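Local coordinates for glycine cleavage system H protein (Mycobacterium tuberculosis, PDB 3HGB) that probably carries the methylamine group of glycine from the P protein to the T protein on a covalently bound lipoyl cofactor, at residues Val64-Ile69 and Gly121-Ile126. Numbering follows the deposited sequence.
Sequences VQLPVI and GWLLDI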
loop_
_atom_site.group_PDB
_atom_site.type_symbol
_atom_site.label_atom_id
_atom_site.label_comp_id
_atom_site.label_asym_id
_atom_site.label_seq_id
_atom_site.Cartn_x
_atom_site.Cartn_y
_atom_site.Cartn_z
ATOM N N VAL A 64 -2.009 2.384 12.694
ATOM C CA VAL A 64 -1.798 2.736 11.305
ATOM C C VAL A 64 -2.246 4.176 11.171
ATOM O O VAL A 64 -3.396 4.499 11.472
ATOM C CB VAL A 64 -2.626 1.851 10.356
ATOM C CG1 VAL A 64 -2.328 2.206 8.916
ATOM C CG2 VAL A 64 -2.336 0.371 10.603
ATOM N N GLN A 65 -1.324 5.041 10.768
ATOM C CA GLN A 65 -1.669 6.423 10.510
ATOM C C GLN A 65 -1.943 6.524 9.028
ATOM O O GLN A 65 -1.047 6.326 8.207
ATOM C CB GLN A 65 -0.559 7.385 10.942
ATOM C CG GLN A 65 -0.895 8.866 10.706
ATOM C CD GLN A 65 -2.202 9.299 11.377
ATOM O OE1 GLN A 65 -2.334 9.260 12.606
ATOM N NE2 GLN A 65 -3.175 9.715 10.566
ATOM N N LEU A 66 -3.204 6.787 8.706
ATOM C CA LEU A 66 -3.654 6.894 7.325
ATOM C C LEU A 66 -3.896 8.367 6.993
ATOM O O LEU A 66 -4.284 9.129 7.870
ATOM C CB LEU A 66 -4.949 6.096 7.139
ATOM C CG LEU A 66 -4.909 4.577 7.390
ATOM C CD1 LEU A 66 -6.325 4.045 7.603
ATOM C CD2 LEU A 66 -4.220 3.841 6.241
ATOM N N PRO A 67 -3.681 8.755 5.725
ATOM C CA PRO A 67 -3.968 10.115 5.294
ATOM C C PRO A 67 -5.470 10.338 5.251
ATOM O O PRO A 67 -6.253 9.384 5.195
ATOM C CB PRO A 67 -3.409 10.155 3.873
ATOM C CG PRO A 67 -3.552 8.774 3.396
ATOM C CD PRO A 67 -3.339 7.884 4.589
ATOM N N VAL A 68 -5.850 11.603 5.270
ATOM C CA VAL A 68 -7.237 12.022 5.172
ATOM C C VAL A 68 -7.754 11.768 3.754
ATOM O O VAL A 68 -7.033 11.980 2.781
ATOM C CB VAL A 68 -7.301 13.523 5.545
ATOM C CG1 VAL A 68 -8.515 14.192 5.000
ATOM C CG2 VAL A 68 -7.211 13.684 7.054
ATOM N N ILE A 69 -8.995 11.297 3.630
ATOM C CA ILE A 69 -9.591 11.123 2.307
ATOM C C ILE A 69 -9.682 12.496 1.647
ATOM O O ILE A 69 -10.116 13.454 2.277
ATOM C CB ILE A 69 -10.978 10.439 2.378
ATOM C CG1 ILE A 69 -10.798 8.956 2.728
ATOM C CG2 ILE A 69 -11.743 10.608 1.057
ATOM C CD1 ILE A 69 -12.102 8.209 2.974
ATOM N N GLY A 121 -6.620 -6.261 5.441
ATOM C CA GLY A 121 -5.636 -5.313 5.957
ATOM C C GLY A 121 -5.169 -4.263 4.972
ATOM O O GLY A 121 -4.153 -3.613 5.200
ATOM N N TRP A 122 -5.895 -4.106 3.867
ATOM C CA TRP A 122 -5.612 -3.039 2.910
ATOM C C TRP A 122 -5.599 -1.692 3.625
ATOM O O TRP A 122 -6.268 -1.524 4.646
ATOM C CB TRP A 122 -6.635 -3.043 1.768
ATOM C CG TRP A 122 -8.027 -2.719 2.198
ATOM C CD1 TRP A 122 -8.950 -3.580 2.729
ATOM C CD2 TRP A 122 -8.657 -1.439 2.139
ATOM N NE1 TRP A 122 -10.118 -2.909 3.007
ATOM C CE2 TRP A 122 -9.966 -1.592 2.656
ATOM C CE3 TRP A 122 -8.247 -0.169 1.700
ATOM C CZ2 TRP A 122 -10.871 -0.527 2.739
ATOM C CZ3 TRP A 122 -9.155 0.894 1.786
ATOM C CH2 TRP A 122 -10.446 0.705 2.300
ATOM N N LEU A 123 -4.835 -0.741 3.103
ATOM C CA LEU A 123 -4.679 0.544 3.784
ATOM C C LEU A 123 -5.590 1.626 3.251
ATOM O O LEU A 123 -6.308 2.280 4.002
ATOM C CB LEU A 123 -3.232 1.018 3.683
ATOM C CG LEU A 123 -2.191 0.035 4.215
ATOM C CD1 LEU A 123 -0.804 0.590 3.933
ATOM C CD2 LEU A 123 -2.386 -0.209 5.679
ATOM N N LEU A 124 -5.516 1.856 1.948
ATOM C CA LEU A 124 -6.216 2.980 1.349
ATOM C C LEU A 124 -6.341 2.790 -0.140
ATOM O O LEU A 124 -5.704 1.911 -0.723
ATOM C CB LEU A 124 -5.472 4.299 1.635
ATOM C CG LEU A 124 -4.009 4.443 1.211
ATOM C CD1 LEU A 124 -3.878 4.731 -0.263
ATOM C CD2 LEU A 124 -3.449 5.609 1.967
ATOM N N ASP A 125 -7.156 3.644 -0.747
ATOM C CA ASP A 125 -7.252 3.717 -2.190
ATOM C C ASP A 125 -6.720 5.059 -2.643
ATOM O O ASP A 125 -6.884 6.074 -1.963
ATOM C CB ASP A 125 -8.707 3.600 -2.653
ATOM C CG ASP A 125 -9.305 2.248 -2.398
ATOM O OD1 ASP A 125 -8.574 1.292 -2.051
ATOM O OD2 ASP A 125 -10.539 2.141 -2.553
ATOM N N ILE A 126 -6.081 5.054 -3.804
ATOM C CA ILE A 126 -5.723 6.290 -4.481
ATOM C C ILE A 126 -6.498 6.323 -5.786
ATOM O O ILE A 126 -6.542 5.340 -6.528
ATOM C CB ILE A 126 -4.204 6.396 -4.749
ATOM C CG1 ILE A 126 -3.434 6.455 -3.434
ATOM C CG2 ILE A 126 -3.868 7.649 -5.541
ATOM C CD1 ILE A 126 -1.973 6.114 -3.582
#
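L66 reaches over the backbone of L123 with both branches of its isobutyl group: CD2 lies 3.4 Å from the carbonyl O of L123 and 3.9 Å from its CB, while CD1 stands farther off, 4.0 Å from the same oxygen. The L66 and L123 side chains cross at a slant. L123 and V64 instead meet at about a right angle, methyl to methyl, CD2 of L123 being 4.0 Å from CG1 of V64, the branch that lies anti to the V64 backbone N (chi1 -177°). The contacts between side chains are thus all apolar, with L66 resting on the L123 carbonyl O as well, and they join the two antiparallel sheets of the flattened, lipoyl-type beta-barrel: V64 lies near the end of strand 61-65 in one sheet, and L124 belongs to strand 124-127 in the other. L123 and L124 both face V48 in a classic beta bulge, which brings two successive leucines into the interior. L124 meets the pyrrolidine ring of P67 at about a right angle, one methyl, CD2, sitting 3.5 Å from both CG and CD of P67, tighter than usual carbon contact. CD2 reaches that ring with CG of L124 set between the backbone N and the carbonyl carbon (chi1 57°). F79 of strand 78-84 touches P67 and L124 alike, and V102 of strand 97-102 packs on L66.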